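Local structure of Sts-2 protein (Mus musculus, 3D4I) at residues 8-13 and 241-246; 52-57 and 139-144; 80-85 and 253-258; 95-100 and 200-205; 120-125 and 155-160. The protein probably interferes, as the whole protein, with CBL-mediated down-regulation of activated receptors, and through this 2H-phosphatase domain shows acid-dependent phosphatase activity. One frame throughout, in Å; residues are numbered along the deposited sequence. Where two conformers were deposited one is given.

Contact 1: 8-13 and 241-246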
# COMPACT_ATOMS: atom_id res chain seq x y z
N SER A 8 -8.06 -32.83 6.34
CA SER A 8 -7.34 -31.63 5.93
C SER A 8 -6.19 -32.01 5.00
O SER A 8 -5.67 -33.13 5.07
CB SER A 8 -6.83 -30.85 7.15
OG SER A 8 -6.18 -31.72 8.05
N ARG A 9 -5.82 -31.09 4.10
CA ARG A 9 -4.81 -31.39 3.09
C ARG A 9 -3.62 -30.47 3.25
O ARG A 9 -3.78 -29.27 3.49
CB ARG A 9 -5.40 -31.25 1.68
CG ARG A 9 -6.34 -32.38 1.30
CD ARG A 9 -7.16 -32.06 0.06
NE ARG A 9 -8.12 -33.14 -0.19
CZ ARG A 9 -8.10 -33.96 -1.25
NH1 ARG A 9 -7.19 -33.82 -2.20
NH2 ARG A 9 -9.02 -34.91 -1.36
N ARG A 10 -2.44 -31.06 3.13
CA ARG A 10 -1.20 -30.32 3.07
C ARG A 10 -1.22 -29.31 1.92
O ARG A 10 -1.60 -29.64 0.79
CB ARG A 10 -0.04 -31.29 2.89
CG ARG A 10 1.23 -30.75 3.47
CD ARG A 10 2.37 -31.68 3.28
NE ARG A 10 3.58 -30.99 3.69
CZ ARG A 10 4.81 -31.47 3.55
NH1 ARG A 10 5.01 -32.66 2.99
NH2 ARG A 10 5.85 -30.74 3.96
N GLY A 11 -0.76 -28.09 2.18
CA GLY A 11 -0.72 -27.05 1.14
C GLY A 11 0.66 -26.44 0.96
O GLY A 11 1.45 -26.36 1.91
N ILE A 12 0.93 -26.00 -0.27
CA ILE A 12 2.15 -25.25 -0.60
C ILE A 12 1.68 -23.98 -1.32
O ILE A 12 1.01 -24.06 -2.34
CB ILE A 12 3.10 -26.05 -1.51
CG1 ILE A 12 3.87 -27.10 -0.69
CG2 ILE A 12 4.09 -25.11 -2.28
CD1 ILE A 12 5.10 -26.53 -0.02
N LEU A 13 2.00 -22.82 -0.74
CA LEU A 13 1.50 -21.54 -1.23
C LEU A 13 2.72 -20.72 -1.61
O LEU A 13 3.49 -20.28 -0.75
CB LEU A 13 0.66 -20.82 -0.17
CG LEU A 13 0.06 -19.46 -0.58
CD1 LEU A 13 -0.89 -19.59 -1.79
CD2 LEU A 13 -0.68 -18.86 0.63
N GLU A 241 -2.03 -31.34 -1.54
CA GLU A 241 -1.71 -32.77 -1.64
C GLU A 241 -2.89 -33.65 -1.22
O GLU A 241 -3.46 -33.46 -0.14
CB GLU A 241 -0.49 -33.09 -0.78
CG GLU A 241 0.07 -34.51 -0.95
CD GLU A 241 0.97 -34.91 0.20
OE1 GLU A 241 0.57 -34.65 1.36
OE2 GLU A 241 2.05 -35.48 -0.04
N ASN A 242 -3.25 -34.60 -2.08
CA ASN A 242 -4.11 -35.72 -1.68
C ASN A 242 -3.25 -36.73 -0.92
O ASN A 242 -2.33 -37.32 -1.49
CB ASN A 242 -4.75 -36.35 -2.93
CG ASN A 242 -5.72 -37.49 -2.60
OD1 ASN A 242 -5.50 -38.26 -1.66
ND2 ASN A 242 -6.78 -37.60 -3.39
N ARG A 243 -3.54 -36.93 0.37
CA ARG A 243 -2.74 -37.82 1.24
C ARG A 243 -2.88 -39.31 0.88
O ARG A 243 -1.99 -40.12 1.18
CB ARG A 243 -3.07 -37.56 2.72
CG ARG A 243 -2.65 -38.65 3.75
CD ARG A 243 -1.14 -38.70 4.10
NE ARG A 243 -0.53 -37.37 4.25
CZ ARG A 243 0.42 -36.87 3.46
NH1 ARG A 243 0.93 -37.59 2.46
NH2 ARG A 243 0.89 -35.65 3.70
N GLU A 244 -3.99 -39.66 0.22
CA GLU A 244 -4.22 -41.02 -0.28
C GLU A 244 -3.21 -41.46 -1.32
O GLU A 244 -2.70 -42.58 -1.27
CB GLU A 244 -5.59 -41.14 -0.94
CG GLU A 244 -6.76 -41.30 -0.01
CD GLU A 244 -7.90 -42.03 -0.70
OE1 GLU A 244 -8.03 -41.89 -1.94
OE2 GLU A 244 -8.65 -42.76 -0.02
N ASP A 245 -2.93 -40.59 -2.30
CA ASP A 245 -2.01 -40.95 -3.38
C ASP A 245 -0.73 -40.12 -3.46
O ASP A 245 0.17 -40.45 -4.24
CB ASP A 245 -2.72 -40.97 -4.74
CG ASP A 245 -3.41 -39.67 -5.08
OD1 ASP A 245 -3.05 -38.63 -4.50
OD2 ASP A 245 -4.31 -39.70 -5.95
N GLY A 246 -0.64 -39.06 -2.67
CA GLY A 246 0.56 -38.21 -2.67
C GLY A 246 0.63 -37.30 -3.88
O GLY A 246 1.66 -36.68 -4.12
O HOH W 1 -2.51 -33.98 2.38
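R10 and E241 are paired through the backbone, their CA atoms 5.3 Å apart, and E241 N gives a nearly straight hydrogen bond to R10 O (2.9 Å, 165° at the hydrogen). A water closes the other side of the pair: it accepts from R10 N and donates to E241 O, with a weaker bond to E241 OE1. The R10 and E241 side chains cross at a slant, without a salt bridge. CG of R10 stands opposite its backbone N (chi1 -152°), which sends the extended chain past the carboxylate, R10 CB lying 3.7 Å from E241 OE1, and on to the carbonyl of I187. E241 instead pairs with its own loop: OE1 forms a salt bridge with R243 NH2 at 2.6 Å, while R243 NH1 reaches OE2 only weakly. That guanidinium meets R10 CD at its edge, 4.3 Å from R243 NH2. On the more exposed flank R9 lies over the turn, with CG 3.4 Å from E241 O and NH1 3.6 Å from N242 CB; its guanidinium plane stands 67° from the N242 amide. The amide makes no hydrogen bond to R9 and works within the loop, N242 OD1 accepting from E244 N at 2.8 Å in the carbonyl plane. With an alanine here R9 would keep its CB contact, but E244 N would probably lose its acceptor and the turn would be freer to shift. The OD1 bond makes an Asx turn in the hairpin that joins antiparallel strands 236-241 and 248-251, the former neighbouring strand 11-16 in the mixed sheet of the histidine phosphatase fold.

Contact 2: 52-57 and 139-144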
# COMPACT_ATOMS: atom_id res chain seq x y z
N PRO A 52 18.41 -2.38 6.72
CA PRO A 52 19.06 -3.28 7.68
C PRO A 52 20.54 -3.00 7.82
O PRO A 52 21.20 -2.66 6.83
CB PRO A 52 18.89 -4.66 7.06
CG PRO A 52 17.75 -4.55 6.13
CD PRO A 52 17.71 -3.12 5.66
N ARG A 53 21.07 -3.16 9.04
CA ARG A 53 22.52 -3.14 9.26
C ARG A 53 23.15 -4.21 8.40
O ARG A 53 22.70 -5.36 8.39
CB ARG A 53 22.87 -3.36 10.73
CG ARG A 53 23.07 -2.08 11.55
CD ARG A 53 24.52 -1.59 11.47
NE ARG A 53 24.71 -0.27 12.09
CZ ARG A 53 24.40 0.89 11.50
NH1 ARG A 53 23.87 0.90 10.28
NH2 ARG A 53 24.61 2.04 12.13
N ARG A 54 24.18 -3.83 7.65
CA ARG A 54 24.72 -4.69 6.61
C ARG A 54 26.24 -4.72 6.68
O ARG A 54 26.87 -3.84 7.27
CB ARG A 54 24.23 -4.21 5.22
CG ARG A 54 24.41 -5.22 4.07
CD ARG A 54 23.29 -5.13 3.01
NE ARG A 54 23.43 -6.17 1.98
CZ ARG A 54 22.46 -6.59 1.16
NH1 ARG A 54 21.23 -6.10 1.21
NH2 ARG A 54 22.73 -7.55 0.28
N SER A 55 26.81 -5.78 6.10
CA SER A 55 28.25 -5.83 5.86
C SER A 55 28.57 -4.92 4.68
O SER A 55 27.75 -4.77 3.76
CB SER A 55 28.71 -7.26 5.58
OG SER A 55 27.73 -8.00 4.87
N ASN A 56 29.74 -4.29 4.74
CA ASN A 56 30.25 -3.38 3.70
C ASN A 56 29.39 -2.12 3.51
O ASN A 56 29.40 -1.50 2.43
CB ASN A 56 30.50 -4.11 2.36
CG ASN A 56 30.92 -5.59 2.52
OD1 ASN A 56 30.61 -6.42 1.67
ND2 ASN A 56 31.62 -5.91 3.61
N GLY A 57 28.65 -1.75 4.55
CA GLY A 57 27.80 -0.55 4.52
C GLY A 57 26.65 -0.60 3.52
O GLY A 57 26.20 -1.68 3.12
N THR A 139 26.61 -11.31 -1.85
CA THR A 139 26.12 -10.11 -1.22
C THR A 139 24.75 -10.25 -0.52
O THR A 139 24.19 -9.26 -0.05
CB THR A 139 26.20 -8.90 -2.23
OG1 THR A 139 26.66 -7.73 -1.55
CG2 THR A 139 24.86 -8.63 -2.95
N PHE A 140 24.24 -11.47 -0.40
CA PHE A 140 23.08 -11.70 0.48
C PHE A 140 23.46 -11.31 1.92
O PHE A 140 24.62 -11.44 2.34
CB PHE A 140 22.63 -13.17 0.49
CG PHE A 140 22.22 -13.72 -0.85
CD1 PHE A 140 21.40 -12.98 -1.70
CD2 PHE A 140 22.62 -14.99 -1.25
CE1 PHE A 140 21.02 -13.49 -2.94
CE2 PHE A 140 22.24 -15.52 -2.48
CZ PHE A 140 21.44 -14.77 -3.33
N LEU A 141 22.48 -10.82 2.67
CA LEU A 141 22.63 -10.73 4.11
C LEU A 141 22.86 -12.13 4.68
O LEU A 141 22.21 -13.09 4.26
CB LEU A 141 21.39 -10.10 4.74
CG LEU A 141 21.21 -8.59 4.82
CD1 LEU A 141 20.56 -8.07 3.57
CD2 LEU A 141 20.35 -8.27 6.03
N THR A 142 23.81 -12.24 5.61
CA THR A 142 24.06 -13.50 6.28
C THR A 142 22.91 -13.71 7.24
O THR A 142 22.20 -12.76 7.58
CB THR A 142 25.39 -13.47 7.09
OG1 THR A 142 25.43 -12.27 7.87
CG2 THR A 142 26.60 -13.50 6.17
N LEU A 143 22.73 -14.95 7.70
CA LEU A 143 21.70 -15.26 8.70
C LEU A 143 21.87 -14.47 10.00
O LEU A 143 20.88 -14.08 10.65
CB LEU A 143 21.65 -16.77 8.96
CG LEU A 143 21.46 -17.65 7.72
CD1 LEU A 143 21.44 -19.13 8.07
CD2 LEU A 143 20.18 -17.29 6.97
N GLU A 144 23.13 -14.22 10.38
CA GLU A 144 23.45 -13.44 11.57
C GLU A 144 23.02 -11.99 11.41
O GLU A 144 22.40 -11.42 12.31
CB GLU A 144 24.95 -13.55 11.93
CG GLU A 144 25.35 -14.95 12.40
CD GLU A 144 26.55 -14.95 13.35
OE1 GLU A 144 27.47 -14.10 13.19
OE2 GLU A 144 26.57 -15.82 14.25
O HOH W 2 26.21 -9.98 4.00
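R54 and L141 are the central pair, with CA atoms 6.9 Å apart and side chains crossing at about a right angle. The apolar part comes first. L141 turns a methyl, CD1, over one face of the R54 guanidinium, off toward its rim, and its other methyl, CD2, meets P52 CB at 4.0 Å. L141 has a second deposited conformer, and the very short approach of CD1 to the guanidinium is therefore doubtful. L98, from helix 98-111, packs against P52, R54 and L141 together and backs this cluster. The charged part belongs to R54: CG lies opposite the backbone N (chi1 -164°) and the chain then bends at chi2 (147°), carrying the guanidinium toward the 139-144 segment. Its charge is met outside the two segments, by a salt bridge to D64 and a cation-pi contact with F61. Nearby R53 O is buried by the contact without a hydrogen-bonding partner. Water supplies the polar link between the segments. One molecule donates both to S55 OG, at 2.6 Å, and to F140 O, at 2.7 Å, while S55 OG is also hydrogen-bonded to E145. S55 thus ties the type II turn R54-G57, in which N56 has positive phi, to the start of the helix. F140 turns its CB away from 52-57, and its ring meets F126 edge-to-face. Beyond it, T142 N-caps helix 143-148 through its side chain and its own N bonds to E145, the reciprocal pattern of a capping box, so this long loop rests on a capped helix start.

Contact 3: 80-85 and 253-258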
# COMPACT_ATOMS: atom_id res chain seq x y z
N GLU A 80 -2.44 -10.32 6.72
CA GLU A 80 -3.73 -10.05 7.37
C GLU A 80 -4.88 -10.85 6.75
O GLU A 80 -5.72 -11.41 7.49
CB GLU A 80 -4.02 -8.55 7.35
CG GLU A 80 -5.34 -8.19 8.06
CD GLU A 80 -5.71 -6.74 7.80
OE1 GLU A 80 -5.61 -6.30 6.64
OE2 GLU A 80 -6.10 -6.05 8.75
N ALA A 81 -4.92 -10.94 5.42
CA ALA A 81 -5.93 -11.77 4.74
C ALA A 81 -5.76 -13.24 5.09
O ALA A 81 -6.74 -13.95 5.35
CB ALA A 81 -5.89 -11.57 3.22
N LEU A 82 -4.51 -13.71 5.12
CA LEU A 82 -4.23 -15.07 5.56
C LEU A 82 -4.74 -15.32 6.97
O LEU A 82 -5.37 -16.35 7.21
CB LEU A 82 -2.73 -15.42 5.46
CG LEU A 82 -2.29 -15.71 4.02
CD1 LEU A 82 -0.77 -15.59 3.87
CD2 LEU A 82 -2.82 -17.13 3.54
N LEU A 83 -4.47 -14.40 7.89
CA LEU A 83 -5.08 -14.49 9.24
C LEU A 83 -6.60 -14.61 9.18
O LEU A 83 -7.19 -15.52 9.80
CB LEU A 83 -4.66 -13.32 10.17
CG LEU A 83 -5.09 -13.47 11.64
CD1 LEU A 83 -4.44 -14.72 12.26
CD2 LEU A 83 -4.75 -12.22 12.46
N ASP A 84 -7.24 -13.70 8.43
CA ASP A 84 -8.70 -13.66 8.29
C ASP A 84 -9.27 -14.97 7.74
O ASP A 84 -10.36 -15.42 8.14
CB ASP A 84 -9.10 -12.49 7.37
CG ASP A 84 -8.90 -11.11 8.03
OD1 ASP A 84 -8.57 -11.02 9.24
OD2 ASP A 84 -9.05 -10.10 7.30
N SER A 85 -8.53 -15.61 6.84
CA SER A 85 -8.98 -16.85 6.20
C SER A 85 -9.05 -18.07 7.13
O SER A 85 -9.68 -19.08 6.79
CB SER A 85 -8.10 -17.17 5.01
OG SER A 85 -6.88 -17.75 5.44
N PRO A 253 -5.91 -20.08 -4.54
CA PRO A 253 -5.26 -19.61 -3.28
C PRO A 253 -6.29 -19.26 -2.20
O PRO A 253 -7.41 -18.86 -2.53
CB PRO A 253 -4.48 -18.37 -3.73
CG PRO A 253 -4.17 -18.62 -5.19
CD PRO A 253 -5.43 -19.33 -5.71
N PRO A 254 -5.92 -19.43 -0.91
CA PRO A 254 -6.84 -19.19 0.21
C PRO A 254 -7.19 -17.71 0.43
O PRO A 254 -8.03 -17.40 1.26
CB PRO A 254 -6.05 -19.71 1.42
CG PRO A 254 -4.63 -19.51 1.04
CD PRO A 254 -4.59 -19.87 -0.43
N VAL A 255 -6.52 -16.82 -0.28
CA VAL A 255 -6.81 -15.39 -0.16
C VAL A 255 -6.89 -14.76 -1.54
O VAL A 255 -6.34 -15.29 -2.50
CB VAL A 255 -5.79 -14.63 0.75
CG1 VAL A 255 -5.90 -15.10 2.18
CG2 VAL A 255 -4.38 -14.77 0.26
N LYS A 256 -7.59 -13.63 -1.64
CA LYS A 256 -7.82 -12.99 -2.94
C LYS A 256 -6.59 -12.29 -3.48
O LYS A 256 -5.63 -12.08 -2.74
CB LYS A 256 -8.97 -11.99 -2.82
CG LYS A 256 -10.23 -12.57 -2.25
CD LYS A 256 -10.91 -13.52 -3.22
CE LYS A 256 -12.31 -13.86 -2.71
NZ LYS A 256 -13.08 -14.64 -3.71
N THR A 257 -6.65 -11.92 -4.76
CA THR A 257 -5.68 -11.03 -5.38
C THR A 257 -5.73 -9.62 -4.77
O THR A 257 -6.64 -9.29 -4.05
CB THR A 257 -5.95 -10.88 -6.89
OG1 THR A 257 -7.33 -10.52 -7.10
CG2 THR A 257 -5.68 -12.17 -7.58
N LEU A 258 -4.72 -8.82 -5.08
CA LEU A 258 -4.66 -7.43 -4.67
C LEU A 258 -4.41 -6.61 -5.92
O LEU A 258 -3.36 -6.74 -6.57
CB LEU A 258 -3.53 -7.22 -3.66
CG LEU A 258 -3.12 -5.75 -3.46
CD1 LEU A 258 -4.23 -4.90 -2.87
CD2 LEU A 258 -1.83 -5.72 -2.60
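V255 presses one methyl, CG1, into the side of helix 69-85 between A81, L82 and S85. With chi1 at -66° CG1 lies opposite the valine's own carbonyl carbon, which points it at the helix backbone: it sits 3.5 Å from A81 C and equally close to L82 N. A81 CB touches the same methyl at 3.7 Å. L82 comes in at about a right angle to V255. Its first torsion puts CG opposite the carbonyl carbon, and with chi2 near anti (161°) CD2 is the branch that meets both loop residues, 3.9 Å from V255 CG1 and just as far from P254 CG. One turn later S85 holds OG between its backbone N and carbonyl carbon, where it reaches back to bond L82 O (2.7 Å), the donor tilted 22° from the carbonyl plane. With the hydroxyl occupied there, S85 offers CB to the loop, 3.8 Å from P254 O. P254 also packs on F238 and V255 on M236, both from strand 236-241. The second subunit adjoins the same surface: L45 of that subunit packs on A81, D84 makes a salt bridge to R49 of that subunit, and T257 OG1 bonds D44 of that subunit. Between the two segments no hydrogen bond forms, so the contact of loop and helix is mainly apolar packing, while polar groups beside it serve the dimer interface.

Contact 4: 95-100 and 200-205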
# COMPACT_ATOMS: atom_id res chain seq x y z
N SER A 95 13.43 -17.28 -0.33
CA SER A 95 14.63 -16.93 -1.06
C SER A 95 15.54 -16.01 -0.24
O SER A 95 15.05 -15.16 0.51
CB SER A 95 14.22 -16.25 -2.36
OG SER A 95 15.28 -15.49 -2.89
N PRO A 96 16.87 -16.18 -0.35
CA PRO A 96 17.82 -15.34 0.42
C PRO A 96 17.81 -13.82 0.05
O PRO A 96 18.39 -13.00 0.80
CB PRO A 96 19.18 -15.97 0.10
CG PRO A 96 19.00 -16.62 -1.27
CD PRO A 96 17.58 -17.18 -1.18
N ALA A 97 17.17 -13.45 -1.06
CA ALA A 97 17.00 -12.04 -1.44
C ALA A 97 16.30 -11.26 -0.34
O ALA A 97 15.32 -11.73 0.26
CB ALA A 97 16.26 -11.91 -2.77
N LEU A 98 16.79 -10.06 -0.06
CA LEU A 98 16.22 -9.24 1.00
C LEU A 98 14.72 -9.07 0.83
O LEU A 98 13.97 -9.22 1.78
CB LEU A 98 16.89 -7.85 1.03
CG LEU A 98 16.42 -6.86 2.10
CD1 LEU A 98 16.55 -7.44 3.51
CD2 LEU A 98 17.22 -5.54 1.96
N ARG A 99 14.31 -8.71 -0.38
CA ARG A 99 12.89 -8.48 -0.71
C ARG A 99 12.00 -9.66 -0.34
O ARG A 99 10.88 -9.46 0.12
CB ARG A 99 12.73 -8.06 -2.19
CG ARG A 99 13.18 -9.13 -3.20
CD ARG A 99 13.34 -8.46 -4.54
NE ARG A 99 13.76 -9.33 -5.63
CZ ARG A 99 15.01 -9.60 -5.99
NH1 ARG A 99 16.06 -9.13 -5.30
NH2 ARG A 99 15.22 -10.37 -7.05
N CYS A 100 12.53 -10.88 -0.50
CA CYS A 100 11.81 -12.10 -0.16
C CYS A 100 11.78 -12.36 1.33
O CYS A 100 10.72 -12.63 1.88
CB CYS A 100 12.38 -13.32 -0.90
SG CYS A 100 12.32 -13.17 -2.67
N VAL A 200 8.18 -18.14 -0.15
CA VAL A 200 8.18 -16.71 -0.46
C VAL A 200 9.38 -16.44 -1.35
O VAL A 200 10.53 -16.54 -0.90
CB VAL A 200 8.27 -15.84 0.80
CG1 VAL A 200 8.20 -14.34 0.41
CG2 VAL A 200 7.14 -16.21 1.79
N SER A 201 9.11 -16.11 -2.60
CA SER A 201 10.16 -16.18 -3.62
C SER A 201 9.86 -15.18 -4.73
O SER A 201 9.27 -14.11 -4.47
CB SER A 201 10.26 -17.64 -4.14
OG SER A 201 11.33 -17.80 -5.05
N HIS A 202 10.25 -15.54 -5.95
CA HIS A 202 10.28 -14.68 -7.12
C HIS A 202 9.18 -15.09 -8.08
O HIS A 202 8.60 -16.15 -7.91
CB HIS A 202 11.65 -14.85 -7.82
CG HIS A 202 12.80 -14.57 -6.90
ND1 HIS A 202 13.32 -13.30 -6.72
CD2 HIS A 202 13.48 -15.38 -6.05
CE1 HIS A 202 14.30 -13.36 -5.82
NE2 HIS A 202 14.40 -14.60 -5.39
N SER A 203 8.88 -14.25 -9.07
CA SER A 203 7.83 -14.57 -10.04
C SER A 203 8.10 -15.93 -10.68
O SER A 203 7.19 -16.74 -10.84
CB SER A 203 7.74 -13.49 -11.10
OG SER A 203 7.20 -12.29 -10.54
N SER A 204 9.35 -16.18 -11.03
CA SER A 204 9.74 -17.48 -11.62
C SER A 204 9.30 -18.71 -10.82
O SER A 204 8.96 -19.76 -11.40
CB SER A 204 11.26 -17.51 -11.79
OG SER A 204 11.89 -17.05 -10.62
N ALA A 205 9.35 -18.59 -9.49
CA ALA A 205 9.05 -19.71 -8.61
C ALA A 205 7.58 -20.17 -8.68
O ALA A 205 7.30 -21.33 -8.35
CB ALA A 205 9.44 -19.38 -7.16
O HOH W 3 12.99 -11.37 -8.72
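H202 and S95 are brought together by their torsions: a chi1 of -56° turns the imidazole toward the start of helix 98-111, and S95 swings OG opposite its backbone N to meet it. S95 OG and H202 NE2 are hydrogen-bonded at 2.8 Å, OG lying at the ring edge. S95 OG also takes a weak bond from A97 N, and the serine backbone is fixed in turn by S95 N donating to V200 O at 3.0 Å. One ring face is covered by C100, whose SG stands 3.9 Å from the ring centroid of H202 and 22° off the normal, a sulfur-aromatic contact. From another direction comes R99, its chain extended. The guanidinium and ring planes stand 74° apart, so that the imidazole directs an edge at the guanidinium face, H202 CE1 being 3.4 Å from R99 NH2. A water in the guanidinium plane bridges R99 NH2 and H202 ND1, the latter at 2.8 Å. R99 NH2 also makes a salt bridge to E132, and the arginine lies beside H17 and near R20. F126 adds a ring set nearly perpendicular to the imidazole. Both imidazole nitrogens are therefore engaged and one face is covered, which fixes the rotation of a buried ring. With H17 and R16 forming the family's Arg-His-Gly motif close by, H202 is probably the second histidine of the 2H active site, and R99 probably belongs to its phosphate-binding pocket.

Contact 5: 120-125 and 155-160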
# COMPACT_ATOMS: atom_id res chain seq x y z
N ARG A 120 12.90 -20.16 7.07
CA ARG A 120 13.94 -21.03 6.55
C ARG A 120 14.46 -20.47 5.24
O ARG A 120 13.75 -20.49 4.23
CB ARG A 120 13.38 -22.43 6.35
CG ARG A 120 13.26 -23.15 7.67
CD ARG A 120 12.09 -24.11 7.69
NE ARG A 120 12.14 -24.94 8.89
CZ ARG A 120 11.29 -25.92 9.16
NH1 ARG A 120 10.31 -26.19 8.32
NH2 ARG A 120 11.44 -26.63 10.27
N VAL A 121 15.69 -19.98 5.27
CA VAL A 121 16.25 -19.37 4.06
C VAL A 121 16.79 -20.47 3.15
O VAL A 121 17.68 -21.25 3.54
CB VAL A 121 17.31 -18.28 4.37
CG1 VAL A 121 17.89 -17.69 3.06
CG2 VAL A 121 16.71 -17.17 5.21
N GLU A 122 16.21 -20.53 1.96
CA GLU A 122 16.52 -21.56 0.98
C GLU A 122 17.03 -20.93 -0.31
O GLU A 122 16.24 -20.52 -1.15
CB GLU A 122 15.28 -22.44 0.70
CG GLU A 122 15.53 -23.58 -0.34
CD GLU A 122 16.76 -24.44 -0.00
OE1 GLU A 122 16.71 -25.13 1.02
OE2 GLU A 122 17.76 -24.43 -0.77
N PRO A 123 18.35 -20.85 -0.48
CA PRO A 123 18.87 -20.42 -1.78
C PRO A 123 18.42 -21.24 -2.98
O PRO A 123 18.48 -20.75 -4.10
CB PRO A 123 20.39 -20.51 -1.60
CG PRO A 123 20.57 -20.27 -0.15
CD PRO A 123 19.44 -21.04 0.49
N GLY A 124 17.98 -22.48 -2.78
CA GLY A 124 17.47 -23.28 -3.89
C GLY A 124 16.20 -22.72 -4.53
O GLY A 124 15.82 -23.15 -5.62
N ILE A 125 15.56 -21.75 -3.87
CA ILE A 125 14.41 -21.06 -4.48
C ILE A 125 14.72 -19.59 -4.80
O ILE A 125 13.81 -18.79 -5.00
CB ILE A 125 13.08 -21.19 -3.62
CG1 ILE A 125 13.21 -20.48 -2.25
CG2 ILE A 125 12.68 -22.68 -3.51
CD1 ILE A 125 11.96 -20.58 -1.29
N LEU A 155 18.60 -20.71 12.09
CA LEU A 155 20.04 -20.95 12.06
C LEU A 155 20.40 -22.43 11.93
O LEU A 155 21.53 -22.76 11.54
CB LEU A 155 20.72 -20.31 13.28
CG LEU A 155 20.43 -18.82 13.52
CD1 LEU A 155 21.12 -18.33 14.77
CD2 LEU A 155 20.82 -17.95 12.33
N ASP A 156 19.45 -23.30 12.24
CA ASP A 156 19.62 -24.75 12.14
C ASP A 156 19.27 -25.31 10.78
O ASP A 156 19.62 -26.46 10.47
CB ASP A 156 18.74 -25.48 13.17
CG ASP A 156 19.11 -25.15 14.59
OD1 ASP A 156 20.30 -24.87 14.86
OD2 ASP A 156 18.19 -25.19 15.44
N TYR A 157 18.58 -24.52 9.96
CA TYR A 157 18.10 -25.01 8.68
C TYR A 157 19.28 -25.32 7.78
O TYR A 157 20.24 -24.55 7.73
CB TYR A 157 17.14 -24.02 7.99
CG TYR A 157 16.62 -24.52 6.67
CD1 TYR A 157 15.88 -25.70 6.59
CD2 TYR A 157 16.87 -23.82 5.49
CE1 TYR A 157 15.42 -26.17 5.39
CE2 TYR A 157 16.40 -24.29 4.27
CZ TYR A 157 15.67 -25.47 4.23
OH TYR A 157 15.20 -25.95 3.04
N ARG A 158 19.21 -26.47 7.11
CA ARG A 158 20.24 -26.88 6.18
C ARG A 158 19.66 -26.87 4.79
O ARG A 158 18.95 -27.81 4.41
CB ARG A 158 20.75 -28.29 6.54
CG ARG A 158 21.41 -28.35 7.90
CD ARG A 158 22.91 -28.30 7.77
NE ARG A 158 23.50 -29.46 8.44
CZ ARG A 158 23.67 -30.65 7.86
NH1 ARG A 158 23.31 -30.85 6.59
NH2 ARG A 158 24.21 -31.65 8.54
N PRO A 159 19.97 -25.81 4.01
CA PRO A 159 19.29 -25.61 2.73
C PRO A 159 19.62 -26.72 1.75
O PRO A 159 20.71 -27.32 1.84
CB PRO A 159 19.85 -24.26 2.23
CG PRO A 159 21.17 -24.11 2.91
CD PRO A 159 20.98 -24.77 4.26
N ALA A 160 18.68 -27.01 0.86
CA ALA A 160 18.89 -27.97 -0.24
C ALA A 160 20.01 -27.52 -1.16
O ALA A 160 20.75 -28.35 -1.68
CB ALA A 160 17.61 -28.16 -1.03
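Y157 lays its ring between R120 and P159. R120 CB is centred over one face, 3.9 Å from the ring centroid of Y157 and 13° off the normal, in a CH-pi contact, while P159 N lies over the opposite face toward the rim. V121 O lies in the plane of the ring, 3.3 Å from Y157 CD2. With CG opposite its backbone N (chi1 -179°), Y157 extends toward E122 and brings its hydroxyl to the carboxylate, which stands almost upright to the ring, the planes 83° apart. E122 gets there by bending at chi2. E122 OE1 grips two donors: Y157 OH, at 2.7 Å, uses the anti lone pair, and A160 N, also at 2.7 Å, arrives on the syn side, slightly out of the carboxylate plane. E122 OE2 in turn accepts from G124 N at 2.8 Å through its anti lone pair, and from L161 N as well. Replaced by an alanine, this glutamate would probably leave the tyrosine hydroxyl and the A160 and G124 amides without their acceptor, and the 157-160 loop free to swing away. Beside the carboxylate P123 CD packs on P159 CB at 3.7 Å. S182 and Q185 of helix 172-187 pack against A160. A buried carboxylate thus staples the loop leading toward helix 172-187 to the end of strand 119-121, the outermost parallel strand within this chain of the histidine phosphatase sheet.

How the contacts relate
Contact 4 lies about 3 Å from the centre of the chain and holds the probable active-site histidine H202. Contact 5, its centre about 13 Å away, joins it directly: S201 OG is 2.7 Å from I125 O, a probable hydrogen bond, and P96 packs on V121 and P123. Contact 2, about 17 Å from contact 4 between centres, leans on it through F140 against P96 and through L98, and on contact 5 through L143. Contacts 1 and 3 form another group, with L13 packing on P253, P254 and L82. Contacts 1 and 2 lie on opposite sides of the chain's centre, about 37 Å apart between centres, whereas contacts 1, 4 and 5 all reach the same sheet.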